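Local coordinates for protein putative superoxide reductase (Thermotoga maritima, PDB 3QZB) that probably reduces superoxide to hydrogen peroxide at an iron centre, using electrons delivered by rubredoxin, at residues K40-V51 / P107-N116; L115-A123 / E134-E142. One frame throughout, in Å; residues are numbered along the deposited sequence. Where two conformers were deposited one is given.

Interaction 1: K40-V51 / P107-N116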
ATOM      1  N   LYS A  40     -24.466  16.606   1.724  0.70  7.86           N
ATOM      2  CA  LYS A  40     -24.838  16.905   3.097  0.70  8.37           C
ATOM      3  C   LYS A  40     -23.698  16.560   4.040  0.70  8.54           C
ATOM      4  O   LYS A  40     -22.842  15.706   3.768  0.70  8.75           O
ATOM      5  CB  LYS A  40     -26.087  16.120   3.498  0.70  9.22           C
ATOM      6  CG  LYS A  40     -27.292  16.437   2.653  0.70 11.81           C
ATOM      7  CD  LYS A  40     -28.488  15.557   2.974  0.70 14.16           C
ATOM      8  CE  LYS A  40     -29.750  15.988   2.170  0.70 16.92           C
ATOM      9  NZ  LYS A  40     -29.591  16.001   0.685  0.70 17.84           N
ATOM     10  N   LYS A  41     -23.704  17.199   5.200  1.00  9.11           N
ATOM     11  CA  LYS A  41     -22.689  16.918   6.204  1.00  9.45           C
ATOM     12  C   LYS A  41     -22.749  15.487   6.686  1.00  8.84           C
ATOM     13  O   LYS A  41     -23.788  14.988   7.060  1.00 10.30           O
ATOM     14  CB  LYS A  41     -22.872  17.901   7.383  1.00 10.67           C
ATOM     15  CG  LYS A  41     -21.766  17.884   8.400  1.00 12.55           C
ATOM     16  CD  LYS A  41     -22.006  18.857   9.561  1.00 15.70           C
ATOM     17  CE  LYS A  41     -20.989  18.689  10.689  1.00 20.03           C
ATOM     18  NZ  LYS A  41     -21.139  19.680  11.812  1.00 22.14           N
ATOM     19  N   ASP A  42     -21.609  14.820   6.636  0.60  9.04           N
ATOM     20  CA  ASP A  42     -21.456  13.448   7.150  0.60 11.48           C
ATOM     21  C   ASP A  42     -22.149  12.365   6.306  0.60 10.50           C
ATOM     22  O   ASP A  42     -22.075  11.180   6.635  0.60 13.81           O
ATOM     23  CB  ASP A  42     -21.837  13.300   8.641  0.60 13.64           C
ATOM     24  CG  ASP A  42     -21.145  14.311   9.555  0.60 17.13           C
ATOM     25  OD1 ASP A  42     -19.964  14.594   9.373  0.60 24.34           O
ATOM     26  OD2 ASP A  42     -21.835  14.806  10.489  0.60 28.67           O
ATOM     27  N   GLU A  43     -22.755  12.723   5.184  1.00 11.40           N
ATOM     28  CA  GLU A  43     -23.379  11.698   4.374  1.00 12.94           C
ATOM     29  C   GLU A  43     -22.321  10.924   3.561  1.00 10.22           C
ATOM     30  O   GLU A  43     -21.268  11.458   3.225  1.00  9.97           O
ATOM     31  CB  GLU A  43     -24.522  12.202   3.554  1.00 15.48           C
ATOM     32  CG  GLU A  43     -24.155  12.910   2.362  1.00 14.51           C
ATOM     33  CD  GLU A  43     -25.332  13.073   1.289  1.00 17.37           C
ATOM     34  OE1 GLU A  43     -26.268  12.237   1.163  1.00 26.14           O
ATOM     35  OE2 GLU A  43     -25.311  14.114   0.677  1.00 13.33           O
ATOM     36  N   LYS A  44     -22.646   9.696   3.240  1.00  9.99           N
ATOM     37  CA  LYS A  44     -21.731   8.897   2.446  1.00  9.02           C
ATOM     38  C   LYS A  44     -21.722   9.415   1.009  1.00  9.64           C
ATOM     39  O   LYS A  44     -22.780   9.659   0.428  1.00 15.57           O
ATOM     40  CB  LYS A  44     -22.186   7.445   2.428  1.00 11.31           C
ATOM     41  CG  LYS A  44     -21.982   6.763   3.716  1.00 15.31           C
ATOM     42  CD  LYS A  44     -22.457   5.303   3.774  1.00 18.21           C
ATOM     43  CE  LYS A  44     -22.163   4.735   5.099  1.00 25.43           C
ATOM     44  NZ  LYS A  44     -22.519   3.255   5.271  1.00 34.69           N
ATOM     45  N   VAL A  45     -20.527   9.602   0.483  1.00  7.85           N
ATOM     46  CA  VAL A  45     -20.267  10.197  -0.826  1.00  8.77           C
ATOM     47  C   VAL A  45     -19.482   9.154  -1.638  1.00  7.83           C
ATOM     48  O   VAL A  45     -18.430   8.719  -1.220  1.00  8.31           O
ATOM     49  CB  VAL A  45     -19.434  11.508  -0.723  1.00 10.82           C
ATOM     50  CG1 VAL A  45     -19.191  12.106  -2.121  1.00 11.66           C
ATOM     51  CG2 VAL A  45     -20.043  12.520   0.225  1.00 13.14           C
ATOM     52  N   GLN A  46     -19.981   8.829  -2.829  1.00  7.90           N
ATOM     53  CA  GLN A  46     -19.267   7.987  -3.773  1.00  8.15           C
ATOM     54  C   GLN A  46     -18.308   8.830  -4.595  1.00  7.24           C
ATOM     55  O   GLN A  46     -18.719   9.794  -5.228  1.00  9.60           O
ATOM     56  CB  GLN A  46     -20.247   7.336  -4.720  1.00 11.01           C
ATOM     57  CG  GLN A  46     -21.440   6.670  -4.150  1.00 15.95           C
ATOM     58  CD  GLN A  46     -21.102   5.461  -3.386  1.00 15.48           C
ATOM     59  OE1 GLN A  46     -21.499   5.326  -2.186  1.00 21.03           O
ATOM     60  NE2 GLN A  46     -20.422   4.528  -4.000  1.00 15.18           N
ATOM     61  N   ILE A  47     -17.034   8.454  -4.598  1.00  7.16           N
ATOM     62  CA  ILE A  47     -16.033   9.023  -5.471  1.00  7.43           C
ATOM     63  C   ILE A  47     -15.474   7.919  -6.362  1.00  6.65           C
ATOM     64  O   ILE A  47     -14.951   6.921  -5.897  1.00  7.50           O
ATOM     65  CB  ILE A  47     -14.880   9.665  -4.675  1.00  7.16           C
ATOM     66  CG1 ILE A  47     -15.384  10.745  -3.719  1.00  9.24           C
ATOM     67  CG2 ILE A  47     -13.818  10.224  -5.620  1.00  8.27           C
ATOM     68  CD1 ILE A  47     -14.271  11.262  -2.753  1.00 10.42           C
ATOM     69  N   VAL A  48     -15.700   8.109  -7.672  1.00  7.32           N
ATOM     70  CA  VAL A  48     -15.144   7.185  -8.674  1.00  6.33           C
ATOM     71  C   VAL A  48     -13.943   7.871  -9.299  1.00  6.60           C
ATOM     72  O   VAL A  48     -13.988   9.055  -9.667  1.00  8.72           O
ATOM     73  CB  VAL A  48     -16.173   6.816  -9.761  1.00  7.96           C
ATOM     74  CG1 VAL A  48     -15.604   5.702 -10.656  1.00  9.70           C
ATOM     75  CG2 VAL A  48     -17.485   6.371  -9.143  1.00 10.59           C
ATOM     76  N   VAL A  49     -12.840   7.126  -9.421  1.00  6.37           N
ATOM     77  CA  VAL A  49     -11.669   7.650 -10.149  1.00  5.49           C
ATOM     78  C   VAL A  49     -11.257   6.579 -11.174  1.00  5.89           C
ATOM     79  O   VAL A  49     -11.175   5.404 -10.849  1.00  6.42           O
ATOM     80  CB  VAL A  49     -10.495   7.983  -9.240  1.00  6.21           C
ATOM     81  CG1 VAL A  49      -9.405   8.664 -10.041  1.00  7.35           C
ATOM     82  CG2 VAL A  49     -10.922   8.846  -8.052  1.00  8.70           C
ATOM     83  N   THR A  50     -11.065   7.029 -12.417  1.00  6.30           N
ATOM     84  CA  THR A  50     -10.763   6.136 -13.542  1.00  6.60           C
ATOM     85  C   THR A  50      -9.622   6.694 -14.364  1.00  7.05           C
ATOM     86  O   THR A  50      -9.626   7.849 -14.740  1.00  8.90           O
ATOM     87  CB  THR A  50     -12.000   6.013 -14.450  1.00  7.82           C
ATOM     88  OG1 THR A  50     -13.154   5.662 -13.660  1.00 10.52           O
ATOM     89  CG2 THR A  50     -11.798   4.980 -15.550  1.00 10.98           C
ATOM     90  N   VAL A  51      -8.628   5.860 -14.643  1.00  6.69           N
ATOM     91  CA  VAL A  51      -7.593   6.212 -15.661  1.00  6.31           C
ATOM     92  C   VAL A  51      -8.002   5.443 -16.935  1.00  6.61           C
ATOM     93  O   VAL A  51      -8.390   4.308 -16.897  1.00  7.67           O
ATOM     94  CB  VAL A  51      -6.190   5.810 -15.178  1.00  7.07           C
ATOM     95  CG1 VAL A  51      -5.137   6.062 -16.262  1.00  8.24           C
ATOM     96  CG2 VAL A  51      -5.824   6.587 -13.896  1.00  9.40           C
ATOM     97  N   PRO A 107      -7.774   0.006 -13.889  1.00  5.47           N
ATOM     98  CA  PRO A 107      -7.537   1.191 -13.047  1.00  5.97           C
ATOM     99  C   PRO A 107      -8.763   2.086 -12.906  1.00  5.17           C
ATOM    100  O   PRO A 107      -8.850   3.194 -13.389  1.00  6.59           O
ATOM    101  CB  PRO A 107      -6.381   1.896 -13.718  1.00  7.49           C
ATOM    102  CG  PRO A 107      -6.603   1.610 -15.176  1.00  6.35           C
ATOM    103  CD  PRO A 107      -7.115   0.164 -15.205  1.00  6.64           C
ATOM    104  N   THR A 108      -9.716   1.505 -12.167  0.50  6.43           N
ATOM    105  CA  THR A 108     -11.021   2.069 -11.870  0.50  6.17           C
ATOM    106  C   THR A 108     -11.240   1.770 -10.403  0.50  5.95           C
ATOM    107  O   THR A 108     -10.965   0.669  -9.953  0.50  7.11           O
ATOM    108  CB  THR A 108     -12.144   1.466 -12.781  0.50  5.92           C
ATOM    109  OG1 THR A 108     -11.780   1.593 -14.145  0.50  7.42           O
ATOM    110  CG2 THR A 108     -13.482   2.202 -12.534  0.50  7.79           C
ATOM    111  N   VAL A 109     -11.677   2.767  -9.638  1.00  6.14           N
ATOM    112  CA  VAL A 109     -12.001   2.501  -8.236  1.00  6.14           C
ATOM    113  C   VAL A 109     -13.164   3.401  -7.804  1.00  5.26           C
ATOM    114  O   VAL A 109     -13.243   4.539  -8.185  1.00  6.45           O
ATOM    115  CB  VAL A 109     -10.760   2.626  -7.313  1.00  6.26           C
ATOM    116  CG1 VAL A 109     -10.246   4.084  -7.259  1.00  8.07           C
ATOM    117  CG2 VAL A 109     -11.071   2.042  -5.898  1.00  8.45           C
ATOM    118  N   THR A 110     -13.998   2.829  -6.940  1.00  5.89           N
ATOM    119  CA  THR A 110     -15.019   3.615  -6.225  1.00  6.65           C
ATOM    120  C   THR A 110     -14.724   3.493  -4.735  1.00  6.18           C
ATOM    121  O   THR A 110     -14.643   2.410  -4.186  1.00  7.44           O
ATOM    122  CB  THR A 110     -16.417   3.097  -6.480  1.00  6.91           C
ATOM    123  OG1 THR A 110     -16.631   3.039  -7.901  1.00  8.82           O
ATOM    124  CG2 THR A 110     -17.467   4.013  -5.826  1.00 10.19           C
ATOM    125  N   THR A 111     -14.544   4.643  -4.102  1.00  6.42           N
ATOM    126  CA  THR A 111     -14.328   4.792  -2.659  1.00  6.85           C
ATOM    127  C   THR A 111     -15.440   5.679  -2.100  1.00  6.00           C
ATOM    128  O   THR A 111     -16.098   6.424  -2.835  1.00  7.82           O
ATOM    129  CB  THR A 111     -12.917   5.356  -2.411  1.00  6.06           C
ATOM    130  OG1 THR A 111     -12.566   5.324  -1.031  1.00  6.03           O
ATOM    131  CG2 THR A 111     -12.717   6.742  -2.883  1.00  7.30           C
ATOM    132  N   VAL A 112     -15.714   5.476  -0.813  1.00  6.23           N
ATOM    133  CA  VAL A 112     -16.829   6.134  -0.160  1.00  6.51           C
ATOM    134  C   VAL A 112     -16.258   6.916   1.038  1.00  6.18           C
ATOM    135  O   VAL A 112     -15.514   6.366   1.840  1.00  6.54           O
ATOM    136  CB  VAL A 112     -17.862   5.127   0.323  1.00  7.36           C
ATOM    137  CG1 VAL A 112     -18.988   5.834   1.087  1.00  9.61           C
ATOM    138  CG2 VAL A 112     -18.414   4.329  -0.835  1.00 10.73           C
ATOM    139  N   VAL A 113     -16.610   8.182   1.096  1.00  6.43           N
ATOM    140  CA  VAL A 113     -16.145   9.065   2.191  1.00  6.15           C
ATOM    141  C   VAL A 113     -17.359   9.716   2.868  1.00  6.52           C
ATOM    142  O   VAL A 113     -18.458   9.739   2.334  1.00  6.97           O
ATOM    143  CB  VAL A 113     -15.212  10.177   1.701  1.00  7.20           C
ATOM    144  CG1 VAL A 113     -13.907   9.569   1.153  1.00  8.69           C
ATOM    145  CG2 VAL A 113     -15.851  11.100   0.676  1.00  7.94           C
ATOM    146  N   LYS A 114     -17.118  10.163   4.094  1.00  6.40           N
ATOM    147  CA  LYS A 114     -18.042  11.054   4.806  1.00  6.35           C
ATOM    148  C   LYS A 114     -17.261  12.323   5.078  1.00  6.46           C
ATOM    149  O   LYS A 114     -16.190  12.268   5.689  1.00  8.10           O
ATOM    150  CB  LYS A 114     -18.516  10.415   6.081  1.00  8.05           C
ATOM    151  CG  LYS A 114     -19.373   9.207   5.929  1.00  9.13           C
ATOM    152  CD  LYS A 114     -19.729   8.618   7.254  1.00 12.10           C
ATOM    153  CE  LYS A 114     -20.681   7.452   7.222  1.00 16.37           C
ATOM    154  NZ  LYS A 114     -21.083   7.098   8.628  1.00 18.29           N
ATOM    155  N   LEU A 115     -17.783  13.455   4.607  1.00  8.03           N
ATOM    156  CA  LEU A 115     -17.123  14.738   4.747  1.00  7.24           C
ATOM    157  C   LEU A 115     -17.915  15.648   5.683  1.00  8.61           C
ATOM    158  O   LEU A 115     -19.143  15.682   5.638  1.00  9.73           O
ATOM    159  CB  LEU A 115     -16.972  15.473   3.410  1.00  7.66           C
ATOM    160  CG  LEU A 115     -16.261  14.704   2.317  1.00  7.49           C
ATOM    161  CD1 LEU A 115     -16.395  15.420   1.001  1.00  9.51           C
ATOM    162  CD2 LEU A 115     -14.832  14.398   2.698  1.00  9.25           C
ATOM    163  N   ASN A 116     -17.217  16.432   6.491  1.00  9.88           N
ATOM    164  CA  ASN A 116     -17.953  17.403   7.267  1.00 11.05           C
ATOM    165  C   ASN A 116     -17.563  18.814   7.099  1.00  9.41           C
ATOM    166  O   ASN A 116     -18.166  19.686   7.734  1.00 10.91           O
ATOM    167  CB  ASN A 116     -18.077  16.954   8.691  1.00 12.45           C
ATOM    168  CG  ASN A 116     -16.765  16.885   9.326  1.00 11.51           C
ATOM    169  OD1 ASN A 116     -16.177  17.907   9.642  1.00 14.58           O
ATOM    170  ND2 ASN A 116     -16.270  15.681   9.523  1.00 12.63           N
TER
HETATM  171  O   HOH W   1     -17.717  13.407   8.275  1.00 16.88           O
HETATM  172  O   HOH W   2     -23.524   9.317   8.027  1.00 33.34           O
HETATM  173  O   HOH W   3     -20.240  13.940   3.247  1.00  9.36           O
HETATM  174  O   HOH W   4     -10.035   2.148 -16.259  1.00 12.16           O
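The amide of Gln-46 lies beside two methyl groups of the opposite strand. Val-112 CG2 lies obliquely off one face, 3.5 Å from Gln-46 OE1. Thr-110 CG2 is on the same side but nearer the NE2 edge. The bend at chi2 (-68°) turns the amide toward both. At the turn, in one of its two conformers, the Asp-42 carboxylate is turned 63° from the Asn-116 amide. In that conformer Asp-42 OD1 touches Asn-116 CB at 3.1 Å, and a water donates to OD1 and accepts from Asn-116 ND2. That ND2 also bonds to Gly-101 O of the second subunit. Asp-42 sits in a type II turn, and its N bonds to Leu-115 O at 2.8 Å.

From Val-45 to Thr-50 runs an antiparallel ladder, with Gln-46 opposite Val-112. Val-45 with Val-113, Ile-47 with Thr-111 and Val-49 with Val-109 are hydrogen-bonded pairs. Their side chains form the buried face, where Ile-47 CD1 meets Val-113 CG2 at 3.8 Å. On the other face Lys-44 and Lys-114 lie side by side, with Lys-44 NZ 5.3 Å from Lys-114 NZ.

Strand 31-34 flanks strand 44-51 on its other side, through backbone bonds of Val-48 with Glu-34 and Thr-50 with Val-32. A strand of the second subunit continues the sheet beyond 107-116. The buried face packs on strands 65-74, 119-127 and 131-141 of the facing sheet, as in an immunoglobulin-like sandwich.

Interaction 2: L115-A123 / E134-E142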
ATOM      1  N   LEU A 115     -17.783  13.455   4.607  1.00  8.03           N
ATOM      2  CA  LEU A 115     -17.123  14.738   4.747  1.00  7.24           C
ATOM      3  C   LEU A 115     -17.915  15.648   5.683  1.00  8.61           C
ATOM      4  O   LEU A 115     -19.143  15.682   5.638  1.00  9.73           O
ATOM      5  CB  LEU A 115     -16.972  15.473   3.410  1.00  7.66           C
ATOM      6  CG  LEU A 115     -16.261  14.704   2.317  1.00  7.49           C
ATOM      7  CD1 LEU A 115     -16.395  15.420   1.001  1.00  9.51           C
ATOM      8  CD2 LEU A 115     -14.832  14.398   2.698  1.00  9.25           C
ATOM      9  N   ASN A 116     -17.217  16.432   6.491  1.00  9.88           N
ATOM     10  CA  ASN A 116     -17.953  17.403   7.267  1.00 11.05           C
ATOM     11  C   ASN A 116     -17.563  18.814   7.099  1.00  9.41           C
ATOM     12  O   ASN A 116     -18.166  19.686   7.734  1.00 10.91           O
ATOM     13  CB  ASN A 116     -18.077  16.954   8.691  1.00 12.45           C
ATOM     14  CG  ASN A 116     -16.765  16.885   9.326  1.00 11.51           C
ATOM     15  OD1 ASN A 116     -16.177  17.907   9.642  1.00 14.58           O
ATOM     16  ND2 ASN A 116     -16.270  15.681   9.523  1.00 12.63           N
ATOM     17  N   ARG A 117     -16.648  19.078   6.170  1.00  8.71           N
ATOM     18  CA  ARG A 117     -16.350  20.409   5.732  1.00  9.26           C
ATOM     19  C   ARG A 117     -16.041  20.403   4.239  1.00  8.46           C
ATOM     20  O   ARG A 117     -15.507  19.431   3.730  1.00  9.36           O
ATOM     21  CB  ARG A 117     -15.118  21.028   6.486  1.00 12.68           C
ATOM     22  CG  ARG A 117     -15.108  20.897   8.026  1.00 15.10           C
ATOM     23  CD  ARG A 117     -14.241  21.912   8.744  1.00 13.93           C
ATOM     24  NE  ARG A 117     -12.819  21.870   8.409  1.00 14.81           N
ATOM     25  CZ  ARG A 117     -11.871  21.248   9.109  1.00 12.87           C
ATOM     26  NH1 ARG A 117     -12.131  20.364  10.071  1.00 12.87           N
ATOM     27  NH2 ARG A 117     -10.641  21.527   8.813  1.00 14.03           N
ATOM     28  N   SER A 118     -16.250  21.544   3.578  1.00  9.15           N
ATOM     29  CA  SER A 118     -15.971  21.685   2.152  1.00  9.37           C
ATOM     30  C   SER A 118     -14.480  21.625   1.874  1.00  8.50           C
ATOM     31  O   SER A 118     -13.655  21.945   2.718  1.00  9.12           O
ATOM     32  CB  SER A 118     -16.490  23.011   1.635  1.00  8.43           C
ATOM     33  OG  SER A 118     -17.901  23.068   1.805  1.00  9.40           O
ATOM     34  N   GLY A 119     -14.111  21.210   0.669  1.00  8.21           N
ATOM     35  CA  GLY A 119     -12.737  21.077   0.315  1.00  8.33           C
ATOM     36  C   GLY A 119     -12.551  20.720  -1.134  1.00  8.08           C
ATOM     37  O   GLY A 119     -13.450  20.965  -1.944  1.00 10.37           O
ATOM     38  N   THR A 120     -11.378  20.180  -1.437  1.00  7.16           N
ATOM     39  CA  THR A 120     -10.972  19.776  -2.769  1.00  7.34           C
ATOM     40  C   THR A 120     -10.542  18.339  -2.751  1.00  6.52           C
ATOM     41  O   THR A 120      -9.765  17.924  -1.898  1.00  7.64           O
ATOM     42  CB  THR A 120      -9.861  20.655  -3.301  1.00  7.55           C
ATOM     43  OG1 THR A 120     -10.270  22.025  -3.252  1.00  8.95           O
ATOM     44  CG2 THR A 120      -9.491  20.338  -4.734  1.00 10.10           C
ATOM     45  N   ILE A 121     -11.072  17.556  -3.701  1.00  6.30           N
ATOM     46  CA  ILE A 121     -10.650  16.169  -3.953  1.00  6.37           C
ATOM     47  C   ILE A 121      -9.488  16.216  -4.960  1.00  6.61           C
ATOM     48  O   ILE A 121      -9.624  16.853  -6.001  1.00  7.53           O
ATOM     49  CB  ILE A 121     -11.818  15.327  -4.513  1.00  6.76           C
ATOM     50  CG1 ILE A 121     -13.013  15.297  -3.576  1.00  9.33           C
ATOM     51  CG2 ILE A 121     -11.333  13.907  -4.893  1.00  7.83           C
ATOM     52  CD1 ILE A 121     -14.331  14.865  -4.252  1.00  9.91           C
ATOM     53  N   ILE A 122      -8.378  15.574  -4.652  1.00  7.34           N
ATOM     54  CA  ILE A 122      -7.209  15.467  -5.521  1.00  7.24           C
ATOM     55  C   ILE A 122      -6.960  13.987  -5.807  1.00  6.35           C
ATOM     56  O   ILE A 122      -6.869  13.177  -4.892  1.00  7.68           O
ATOM     57  CB  ILE A 122      -5.967  16.123  -4.909  1.00  7.34           C
ATOM     58  CG1 ILE A 122      -6.189  17.611  -4.540  1.00  8.16           C
ATOM     59  CG2 ILE A 122      -4.794  16.012  -5.888  1.00  8.78           C
ATOM     60  CD1 ILE A 122      -5.044  18.193  -3.715  1.00 11.29           C
ATOM     61  N   ALA A 123      -6.902  13.636  -7.086  1.00  6.39           N
ATOM     62  CA  ALA A 123      -6.563  12.283  -7.514  1.00  5.77           C
ATOM     63  C   ALA A 123      -5.124  12.297  -8.071  1.00  6.47           C
ATOM     64  O   ALA A 123      -4.758  13.199  -8.841  1.00  7.56           O
ATOM     65  CB  ALA A 123      -7.526  11.806  -8.600  1.00  7.46           C
ATOM     66  N   GLU A 134      -2.181  13.839 -12.172  1.00  6.41           N
ATOM     67  CA  GLU A 134      -3.158  14.333 -11.187  1.00  6.24           C
ATOM     68  C   GLU A 134      -4.330  15.045 -11.804  1.00  6.80           C
ATOM     69  O   GLU A 134      -4.272  15.513 -12.965  1.00  7.44           O
ATOM     70  CB  GLU A 134      -2.497  15.243 -10.141  1.00  7.22           C
ATOM     71  CG  GLU A 134      -2.042  16.556 -10.642  1.00  8.18           C
ATOM     72  CD  GLU A 134      -1.495  17.423  -9.522  1.00  9.61           C
ATOM     73  OE1 GLU A 134      -2.074  17.498  -8.432  1.00 11.72           O
ATOM     74  OE2 GLU A 134      -0.537  18.137  -9.777  1.00 14.00           O
ATOM     75  N   SER A 135      -5.371  15.168 -11.017  1.00  7.02           N
ATOM     76  CA  SER A 135      -6.501  16.045 -11.302  1.00  6.76           C
ATOM     77  C   SER A 135      -7.152  16.421  -9.965  1.00  6.91           C
ATOM     78  O   SER A 135      -6.901  15.803  -8.950  1.00  7.07           O
ATOM     79  CB  SER A 135      -7.504  15.383 -12.221  1.00  9.72           C
ATOM     80  OG  SER A 135      -8.226  14.394 -11.589  1.00 10.18           O
ATOM     81  N   SER A 136      -8.047  17.413  -9.990  1.00  7.10           N
ATOM     82  CA  SER A 136      -8.722  17.835  -8.787  1.00  7.23           C
ATOM     83  C   SER A 136     -10.078  18.431  -9.064  1.00  7.94           C
ATOM     84  O   SER A 136     -10.355  18.822 -10.190  1.00 12.17           O
ATOM     85  CB  SER A 136      -7.875  18.832  -8.004  1.00  9.35           C
ATOM     86  OG  SER A 136      -7.759  20.073  -8.653  1.00 13.11           O
ATOM     87  N   GLN A 137     -10.924  18.419  -8.037  1.00  8.17           N
ATOM     88  CA  GLN A 137     -12.322  18.872  -8.151  1.00 11.06           C
ATOM     89  C   GLN A 137     -12.757  19.383  -6.777  1.00  9.18           C
ATOM     90  O   GLN A 137     -12.599  18.692  -5.787  1.00  9.34           O
ATOM     91  CB  GLN A 137     -13.243  17.652  -8.564  1.00 13.29           C
ATOM     92  CG  GLN A 137     -14.596  17.899  -8.865  1.00 19.28           C
ATOM     93  CD  GLN A 137     -15.100  16.774  -9.580  1.00 18.30           C
ATOM     94  OE1 GLN A 137     -14.528  16.372 -10.628  1.00 19.69           O
ATOM     95  NE2 GLN A 137     -16.138  16.236  -9.077  1.00 15.35           N
ATOM     96  N   LYS A 138     -13.408  20.549  -6.761  1.00  9.52           N
ATOM     97  CA  LYS A 138     -14.020  21.055  -5.543  1.00  9.40           C
ATOM     98  C   LYS A 138     -15.246  20.235  -5.143  1.00  8.89           C
ATOM     99  O   LYS A 138     -15.977  19.763  -6.016  1.00  8.95           O
ATOM    100  CB  LYS A 138     -14.465  22.480  -5.778  1.00 11.00           C
ATOM    101  CG  LYS A 138     -14.765  23.317  -4.557  1.00 14.52           C
ATOM    102  CD  LYS A 138     -13.424  23.768  -3.901  1.00 16.79           C
ATOM    103  CE  LYS A 138     -13.607  24.524  -2.575  1.00 18.27           C
ATOM    104  NZ  LYS A 138     -14.480  23.761  -1.590  1.00 14.81           N
ATOM    105  N   ILE A 139     -15.494  20.129  -3.839  1.00  8.04           N
ATOM    106  CA  ILE A 139     -16.750  19.559  -3.313  1.00  8.14           C
ATOM    107  C   ILE A 139     -17.211  20.480  -2.183  1.00  8.38           C
ATOM    108  O   ILE A 139     -16.441  20.876  -1.306  1.00  9.97           O
ATOM    109  CB  ILE A 139     -16.630  18.079  -2.921  1.00  7.84           C
ATOM    110  CG1 ILE A 139     -17.996  17.486  -2.580  1.00  8.68           C
ATOM    111  CG2 ILE A 139     -15.551  17.907  -1.836  1.00 10.59           C
ATOM    112  CD1 ILE A 139     -18.004  15.954  -2.573  1.00  9.59           C
ATOM    113  N   THR A 140     -18.506  20.797  -2.236  1.00  8.10           N
ATOM    114  CA  THR A 140     -19.114  21.672  -1.220  1.00  7.68           C
ATOM    115  C   THR A 140     -19.907  20.771  -0.270  1.00  7.98           C
ATOM    116  O   THR A 140     -20.662  19.875  -0.701  1.00  9.02           O
ATOM    117  CB  THR A 140     -20.048  22.667  -1.894  1.00 10.01           C
ATOM    118  OG1 THR A 140     -19.273  23.506  -2.763  1.00 11.45           O
ATOM    119  CG2 THR A 140     -20.767  23.535  -0.874  1.00 11.76           C
ATOM    120  N   VAL A 141     -19.759  20.994   1.032  1.00  7.62           N
ATOM    121  CA  VAL A 141     -20.441  20.232   2.055  1.00  7.46           C
ATOM    122  C   VAL A 141     -21.333  21.208   2.820  1.00  7.80           C
ATOM    123  O   VAL A 141     -20.885  22.285   3.229  1.00  8.57           O
ATOM    124  CB  VAL A 141     -19.426  19.567   3.000  1.00  7.59           C
ATOM    125  CG1 VAL A 141     -20.141  18.782   4.077  1.00  9.64           C
ATOM    126  CG2 VAL A 141     -18.465  18.661   2.171  1.00  9.56           C
ATOM    127  N   GLU A 142     -22.566  20.842   3.040  1.00  7.60           N
ATOM    128  CA  GLU A 142     -23.491  21.632   3.853  1.00  7.29           C
ATOM    129  C   GLU A 142     -22.904  21.891   5.220  1.00  9.01           C
ATOM    130  O   GLU A 142     -22.224  21.047   5.809  1.00  9.64           O
ATOM    131  CB  GLU A 142     -24.829  20.933   3.998  1.00  8.54           C
ATOM    132  CG  GLU A 142     -25.658  20.908   2.737  1.00  8.46           C
ATOM    133  CD  GLU A 142     -27.030  20.343   2.839  1.00 11.22           C
ATOM    134  OE1 GLU A 142     -27.362  19.744   3.878  1.00  9.97           O
ATOM    135  OE2 GLU A 142     -27.758  20.441   1.830  1.00 14.85           O
TER
HETATM  136  O   HOH W   5     -19.839  21.568   7.000  1.00 24.37           O
HETATM  137  O   HOH W   6     -18.557  22.989   4.808  1.00 16.43           O
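Gly-119 pairs with Ile-139, Ile-121 with Gln-137 and Ala-123 with Ser-135, all as antiparallel hydrogen-bonded pairs. The strand axes run at 148° to each other. Ile-121 N reaches Gln-137 O at 2.8 Å. Beyond Gly-119 the regular bonding gives way to a side chain: Val-141 N donates to Ser-118 OG at 2.9 Å, almost straight at 177°. With chi1 at -62°, OG lies beside its own backbone N and faces Val-141. A water accepts from Ser-118 N and donates to Val-141 O. With an alanine here OG is gone, and Val-141 N would probably be left without its acceptor at this end of the ladder.

Gly-119 O takes two donors from opposite faces of its plane. Ile-139 N is one, at 2.9 Å. The other is Lys-138 NZ at 3.0 Å, which comes in above the plane because the lysine chain bends at chi2 and chi4. NZ also forms a salt bridge with Asp-75. On the buried face Ile-139 CG2 meets Leu-115 CD1 tip to tip at 3.9 Å, and Ile-121 CG1 packs on the same methyl. Val-141 CG2 rests 3.4 Å from Arg-117 O, a buried carbonyl oxygen with no polar partner in the model.

This is the body of the beta hairpin formed by strands 119-127 and 131-141. Two of the iron ligands, Cys-127 and His-130, lie near its turn.

How the interactions relate
Interaction 1 ends where interaction 2 begins: Leu-115 and Asn-116 belong to both, and the chain passes there from one sheet to the other. The two centres are 10 Å apart. Ile-47 CD1 meets Ile-121 CD1 at 3.9 Å in the core between the sheets. Near the shared residues, Lys-41 CA lies 3.8 Å from Val-141 CG1. In interaction 1 the side chain of Val-51 is about 5 Å from that of the iron ligand His-29 and about 7 Å from the iron. In interaction 2 the side chain of Glu-134 is about 10 Å from that of His-29. Both contacts touch the second subunit, and interaction 2 also meets the third.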